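Local structure of beta-1,4-mannanase (Aplysia kurodai, 3VUP) at residues 15-27 with 311-325. The protein probably hydrolyses internal beta-1,4-mannosidic bonds of mannan, as a digestive-fluid enzyme built on a TIM barrel. Residues are numbered along the deposited sequence; the frame is centred on the assembly and turned at random. Where two conformers were deposited one is given.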
loop_
_atom_site.group_PDB
_atom_site.type_symbol
_atom_site.label_atom_id
_atom_site.label_comp_id
_atom_site.label_asym_id
_atom_site.label_seq_id
_atom_site.Cartn_x
_atom_site.Cartn_y
_atom_site.Cartn_z
ATOM N N ARG A 15 -21.477 1.594 3.550
ATOM C CA ARG A 15 -20.427 0.651 3.208
ATOM C C ARG A 15 -19.916 0.995 1.825
ATOM O O ARG A 15 -20.707 1.201 0.902
ATOM C CB ARG A 15 -20.964 -0.777 3.266
ATOM C CG ARG A 15 -19.943 -1.850 2.959
ATOM C CD ARG A 15 -20.395 -3.178 3.522
ATOM N NE ARG A 15 -19.950 -4.303 2.709
ATOM C CZ ARG A 15 -20.290 -5.565 2.943
ATOM N NH1 ARG A 15 -19.848 -6.529 2.150
ATOM N NH2 ARG A 15 -21.071 -5.862 3.973
ATOM N N VAL A 16 -18.595 1.053 1.686
ATOM C CA VAL A 16 -17.974 1.459 0.432
ATOM C C VAL A 16 -17.012 0.375 -0.049
ATOM O O VAL A 16 -16.297 -0.225 0.758
ATOM C CB VAL A 16 -17.234 2.832 0.583
ATOM C CG1 VAL A 16 -16.167 2.769 1.663
ATOM C CG2 VAL A 16 -16.628 3.303 -0.723
ATOM N N PHE A 17 -17.005 0.136 -1.359
ATOM C CA PHE A 17 -16.014 -0.713 -2.004
ATOM C C PHE A 17 -14.991 0.205 -2.651
ATOM O O PHE A 17 -15.369 1.154 -3.343
ATOM C CB PHE A 17 -16.689 -1.598 -3.055
ATOM C CG PHE A 17 -15.748 -2.533 -3.768
ATOM C CD1 PHE A 17 -15.502 -3.818 -3.285
ATOM C CD2 PHE A 17 -15.109 -2.128 -4.931
ATOM C CE1 PHE A 17 -14.636 -4.680 -3.948
ATOM C CE2 PHE A 17 -14.254 -2.976 -5.599
ATOM C CZ PHE A 17 -14.018 -4.263 -5.110
ATOM N N LEU A 18 -13.705 -0.058 -2.421
ATOM C CA LEU A 18 -12.658 0.808 -2.949
ATOM C C LEU A 18 -12.255 0.351 -4.344
ATOM O O LEU A 18 -11.641 -0.703 -4.508
ATOM C CB LEU A 18 -11.448 0.807 -2.016
ATOM C CG LEU A 18 -11.745 1.202 -0.566
ATOM C CD1 LEU A 18 -10.509 1.052 0.295
ATOM C CD2 LEU A 18 -12.254 2.624 -0.492
ATOM N N SER A 19 -12.603 1.143 -5.351
ATOM C CA SER A 19 -12.375 0.776 -6.740
ATOM C C SER A 19 -11.502 1.813 -7.425
ATOM O O SER A 19 -11.824 3.004 -7.414
ATOM C CB SER A 19 -13.715 0.721 -7.473
ATOM O OG SER A 19 -13.500 0.477 -8.848
ATOM N N GLY A 20 -10.406 1.390 -8.040
ATOM C CA GLY A 20 -9.583 2.350 -8.736
ATOM C C GLY A 20 -8.308 1.708 -9.209
ATOM O O GLY A 20 -8.309 0.597 -9.754
ATOM N N GLY A 21 -7.199 2.400 -8.999
ATOM C CA GLY A 21 -5.942 1.892 -9.486
ATOM C C GLY A 21 -4.734 2.527 -8.845
ATOM O O GLY A 21 -4.835 3.434 -8.011
ATOM N N ASN A 22 -3.582 2.008 -9.251
ATOM C CA ASN A 22 -2.279 2.537 -8.891
ATOM C C ASN A 22 -1.823 3.487 -9.977
ATOM O O ASN A 22 -1.733 3.075 -11.137
ATOM C CB ASN A 22 -1.261 1.399 -8.838
ATOM C CG ASN A 22 -1.474 0.461 -7.679
ATOM O OD1 ASN A 22 -0.806 0.583 -6.661
ATOM N ND2 ASN A 22 -2.376 -0.511 -7.839
ATOM N N LEU A 23 -1.521 4.729 -9.613
ATOM C CA LEU A 23 -1.048 5.711 -10.581
ATOM C C LEU A 23 0.038 5.165 -11.535
ATOM O O LEU A 23 -0.148 5.224 -12.744
ATOM C CB LEU A 23 -0.609 6.991 -9.864
ATOM C CG LEU A 23 -0.145 8.137 -10.754
ATOM C CD1 LEU A 23 -1.311 8.668 -11.572
ATOM C CD2 LEU A 23 0.474 9.237 -9.907
ATOM N N PRO A 24 1.156 4.614 -11.011
ATOM C CA PRO A 24 1.571 4.492 -9.607
ATOM C C PRO A 24 2.511 5.618 -9.186
ATOM O O PRO A 24 2.821 5.750 -8.003
ATOM C CB PRO A 24 2.305 3.152 -9.580
ATOM C CG PRO A 24 2.668 2.844 -11.000
ATOM C CD PRO A 24 2.103 3.909 -11.896
ATOM N N TRP A 25 2.949 6.399 -10.170
ATOM C CA TRP A 25 3.833 7.543 -10.004
ATOM C C TRP A 25 3.746 8.293 -11.323
ATOM O O TRP A 25 3.185 7.787 -12.297
ATOM C CB TRP A 25 5.287 7.097 -9.750
ATOM C CG TRP A 25 5.772 6.074 -10.717
ATOM C CD1 TRP A 25 6.105 6.267 -12.032
ATOM C CD2 TRP A 25 5.929 4.677 -10.463
ATOM N NE1 TRP A 25 6.468 5.072 -12.607
ATOM C CE2 TRP A 25 6.371 4.080 -11.664
ATOM C CE3 TRP A 25 5.748 3.870 -9.334
ATOM C CZ2 TRP A 25 6.636 2.713 -11.765
ATOM C CZ3 TRP A 25 6.007 2.511 -9.438
ATOM C CH2 TRP A 25 6.442 1.947 -10.647
ATOM N N MET A 26 4.315 9.489 -11.358
ATOM C CA MET A 26 4.485 10.195 -12.619
ATOM C C MET A 26 5.962 10.156 -13.003
ATOM O O MET A 26 6.331 9.558 -14.018
ATOM C CB MET A 26 3.947 11.620 -12.540
ATOM C CG MET A 26 3.946 12.342 -13.889
ATOM S SD MET A 26 3.107 11.471 -15.229
ATOM C CE MET A 26 1.469 11.281 -14.517
ATOM N N SER A 27 6.800 10.774 -12.174
ATOM C CA SER A 27 8.246 10.599 -12.242
ATOM C C SER A 27 8.647 9.746 -11.043
ATOM O O SER A 27 8.596 10.213 -9.905
ATOM C CB SER A 27 8.946 11.954 -12.193
ATOM O OG SER A 27 8.556 12.750 -13.299
ATOM N N VAL A 311 -13.142 -9.562 -8.217
ATOM C CA VAL A 311 -12.790 -9.054 -6.902
ATOM C C VAL A 311 -14.049 -8.616 -6.152
ATOM O O VAL A 311 -14.258 -8.982 -4.993
ATOM C CB VAL A 311 -11.774 -7.893 -6.991
ATOM C CG1 VAL A 311 -11.493 -7.339 -5.623
ATOM C CG2 VAL A 311 -10.480 -8.352 -7.646
ATOM N N TYR A 312 -14.905 -7.868 -6.839
ATOM C CA TYR A 312 -16.122 -7.360 -6.227
ATOM C C TYR A 312 -17.028 -8.493 -5.732
ATOM O O TYR A 312 -17.644 -8.388 -4.671
ATOM C CB TYR A 312 -16.883 -6.468 -7.223
ATOM C CG TYR A 312 -17.990 -5.690 -6.549
ATOM C CD1 TYR A 312 -17.764 -4.409 -6.045
ATOM C CD2 TYR A 312 -19.254 -6.247 -6.380
ATOM C CE1 TYR A 312 -18.765 -3.711 -5.396
ATOM C CE2 TYR A 312 -20.251 -5.555 -5.736
ATOM C CZ TYR A 312 -20.004 -4.292 -5.242
ATOM O OH TYR A 312 -21.004 -3.607 -4.585
ATOM N N ASN A 313 -17.096 -9.567 -6.517
ATOM C CA ASN A 313 -18.019 -10.674 -6.282
ATOM C C ASN A 313 -17.503 -11.750 -5.336
ATOM O O ASN A 313 -18.235 -12.699 -5.044
ATOM C CB ASN A 313 -18.403 -11.350 -7.605
ATOM C CG ASN A 313 -19.291 -10.489 -8.473
ATOM O OD1 ASN A 313 -20.052 -9.656 -7.978
ATOM N ND2 ASN A 313 -19.208 -10.695 -9.778
ATOM N N HIS A 314 -16.261 -11.620 -4.860
ATOM C CA HIS A 314 -15.668 -12.650 -4.013
ATOM C C HIS A 314 -15.243 -12.167 -2.638
ATOM O O HIS A 314 -14.298 -12.687 -2.053
ATOM C CB HIS A 314 -14.546 -13.386 -4.745
ATOM C CG HIS A 314 -15.055 -14.225 -5.867
ATOM N ND1 HIS A 314 -15.383 -13.691 -7.093
ATOM C CD2 HIS A 314 -15.361 -15.541 -5.933
ATOM C CE1 HIS A 314 -15.847 -14.648 -7.875
ATOM N NE2 HIS A 314 -15.836 -15.781 -7.199
ATOM N N GLY A 315 -15.965 -11.183 -2.112
ATOM C CA GLY A 315 -15.851 -10.833 -0.705
ATOM C C GLY A 315 -14.726 -9.883 -0.357
ATOM O O GLY A 315 -14.563 -9.520 0.809
ATOM N N TYR A 316 -13.951 -9.478 -1.359
ATOM C CA TYR A 316 -12.856 -8.551 -1.122
ATOM C C TYR A 316 -13.408 -7.145 -0.914
ATOM O O TYR A 316 -14.558 -6.853 -1.238
ATOM C CB TYR A 316 -11.851 -8.597 -2.272
ATOM C CG TYR A 316 -11.249 -9.978 -2.485
ATOM C CD1 TYR A 316 -10.255 -10.460 -1.639
ATOM C CD2 TYR A 316 -11.689 -10.809 -3.513
ATOM C CE1 TYR A 316 -9.714 -11.716 -1.817
ATOM C CE2 TYR A 316 -11.141 -12.070 -3.703
ATOM C CZ TYR A 316 -10.157 -12.516 -2.847
ATOM O OH TYR A 316 -9.605 -13.768 -3.013
ATOM N N ALA A 317 -12.566 -6.276 -0.373
ATOM C CA ALA A 317 -12.986 -4.945 0.055
ATOM C C ALA A 317 -12.642 -3.841 -0.940
ATOM O O ALA A 317 -13.121 -2.714 -0.814
ATOM C CB ALA A 317 -12.374 -4.629 1.410
ATOM N N GLY A 318 -11.818 -4.157 -1.927
ATOM C CA GLY A 318 -11.423 -3.188 -2.922
ATOM C C GLY A 318 -10.612 -3.826 -4.027
ATOM O O GLY A 318 -10.134 -4.955 -3.878
ATOM N N ALA A 319 -10.463 -3.094 -5.127
ATOM C CA ALA A 319 -9.745 -3.548 -6.309
ATOM C C ALA A 319 -9.019 -2.352 -6.897
ATOM O O ALA A 319 -9.656 -1.379 -7.317
ATOM C CB ALA A 319 -10.722 -4.103 -7.344
ATOM N N TRP A 320 -7.688 -2.433 -6.922
ATOM C CA TRP A 320 -6.855 -1.398 -7.531
ATOM C C TRP A 320 -5.985 -2.042 -8.604
ATOM O O TRP A 320 -5.085 -2.837 -8.292
ATOM C CB TRP A 320 -5.941 -0.709 -6.505
ATOM C CG TRP A 320 -6.632 -0.116 -5.316
ATOM C CD1 TRP A 320 -7.884 0.401 -5.263
ATOM C CD2 TRP A 320 -6.089 0.021 -3.999
ATOM N NE1 TRP A 320 -8.161 0.849 -3.991
ATOM C CE2 TRP A 320 -7.070 0.631 -3.197
ATOM C CE3 TRP A 320 -4.866 -0.308 -3.426
ATOM C CZ2 TRP A 320 -6.861 0.912 -1.848
ATOM C CZ3 TRP A 320 -4.663 -0.035 -2.087
ATOM C CH2 TRP A 320 -5.650 0.573 -1.313
ATOM N N SER A 321 -6.242 -1.708 -9.866
ATOM C CA SER A 321 -5.432 -2.244 -10.954
ATOM C C SER A 321 -4.061 -1.549 -11.019
ATOM O O SER A 321 -3.857 -0.475 -10.431
ATOM C CB SER A 321 -6.179 -2.131 -12.283
ATOM O OG SER A 321 -6.588 -0.798 -12.522
ATOM N N TRP A 322 -3.124 -2.171 -11.731
ATOM C CA TRP A 322 -1.737 -1.711 -11.767
ATOM C C TRP A 322 -1.376 -0.841 -12.979
ATOM O O TRP A 322 -1.469 -1.282 -14.122
ATOM C CB TRP A 322 -0.785 -2.921 -11.710
ATOM C CG TRP A 322 0.640 -2.496 -11.842
ATOM C CD1 TRP A 322 1.469 -2.733 -12.900
ATOM C CD2 TRP A 322 1.386 -1.687 -10.918
ATOM N NE1 TRP A 322 2.691 -2.133 -12.686
ATOM C CE2 TRP A 322 2.667 -1.489 -11.477
ATOM C CE3 TRP A 322 1.099 -1.127 -9.666
ATOM C CZ2 TRP A 322 3.664 -0.752 -10.831
ATOM C CZ3 TRP A 322 2.093 -0.388 -9.023
ATOM C CH2 TRP A 322 3.359 -0.208 -9.611
ATOM N N HIS A 323 -0.946 0.388 -12.687
ATOM C CA HIS A 323 -0.318 1.322 -13.630
ATOM C C HIS A 323 -1.322 2.030 -14.532
ATOM O O HIS A 323 -1.379 1.811 -15.743
ATOM C CB HIS A 323 0.819 0.688 -14.433
ATOM C CG HIS A 323 1.926 1.645 -14.719
ATOM N ND1 HIS A 323 1.721 2.858 -15.350
ATOM C CD2 HIS A 323 3.240 1.594 -14.404
ATOM C CE1 HIS A 323 2.875 3.498 -15.421
ATOM N NE2 HIS A 323 3.812 2.751 -14.864
ATOM N N LEU A 324 -2.104 2.919 -13.936
ATOM C CA LEU A 324 -3.089 3.677 -14.693
ATOM C C LEU A 324 -2.440 4.553 -15.751
ATOM O O LEU A 324 -3.013 4.747 -16.815
ATOM C CB LEU A 324 -3.937 4.544 -13.772
ATOM C CG LEU A 324 -4.879 3.793 -12.831
ATOM C CD1 LEU A 324 -5.478 4.759 -11.833
ATOM C CD2 LEU A 324 -5.971 3.064 -13.614
ATOM N N VAL A 325 -1.266 5.105 -15.472
ATOM C CA VAL A 325 -0.636 5.977 -16.456
ATOM C C VAL A 325 -0.417 5.254 -17.782
ATOM O O VAL A 325 -0.704 5.802 -18.844
ATOM C CB VAL A 325 0.677 6.579 -15.920
ATOM C CG1 VAL A 325 1.497 7.190 -17.035
ATOM C CG2 VAL A 325 0.370 7.618 -14.855
HETATM O O HOH W 1 -15.225 -2.652 1.000
#
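Pro24, joined to Leu23 by a cis peptide bond, lays its ring across two aromatic side chains at once. Its CD sits squarely over the centre of the His323 ring, 3.4 Å from the centroid and 1° off the normal, while its CG covers a face of the six-membered ring of Trp322, with CG 3.4 Å from Trp322 CH2. Trp25 completes an aromatic cluster: Trp322 and His323 both turn an edge toward its face in offset T-shaped pairs. The cluster lies at the C-terminal ends of the strands, where TIM barrels carry their active sites, and probably lines the pocket, since the Trp322 side chain is about 3 Å (nearest atoms) from a bound Tris molecule.

From there back toward the N-terminal ends the backbones run parallel, Leu18 to Gly21 alongside Gly318 to Ser321. Ser321 O is gripped twice by Asn22: the backbone N approaches nearly head-on at 2.8 Å, while ND2 comes from above the carbonyl plane at 3.0 Å. With CG anti to the carbonyl carbon (chi1 -70°), Asn22 CB and CG meet the Trp322 ring at CE3, the amide plane turned 56° from the ring; OD1 is hydrogen-bonded to Arg60 NH1 and ND2 also to Gly292 O. Just past the strands, Asn22 O and Leu23 O accept from Leu324 N and Val325 N, tying the first strand's exit to the first turn of helix 324-338.

At the other end Phe17 is sandwiched. The edge of Tyr312 meets one face, CD1 over the ring centre, and Gly318 CA makes a CH-pi contact with the opposite face, 3.8 Å from the centroid. Cutting Phe17 back to an alanine is likely to leave Tyr312 and Gly318 without the ring between them, opening a gap beside Val311 and Ala319.

Strands 18-22 and 318-322 are the first and last of the eight parallel strands, so their pairing closes the barrel. Strand 58-65 flanks the first and strand 289-293 the last; helix 304-313 brings Tyr312 against the outer side, and helix 324-338 sends Gln331 to Ser321 OG.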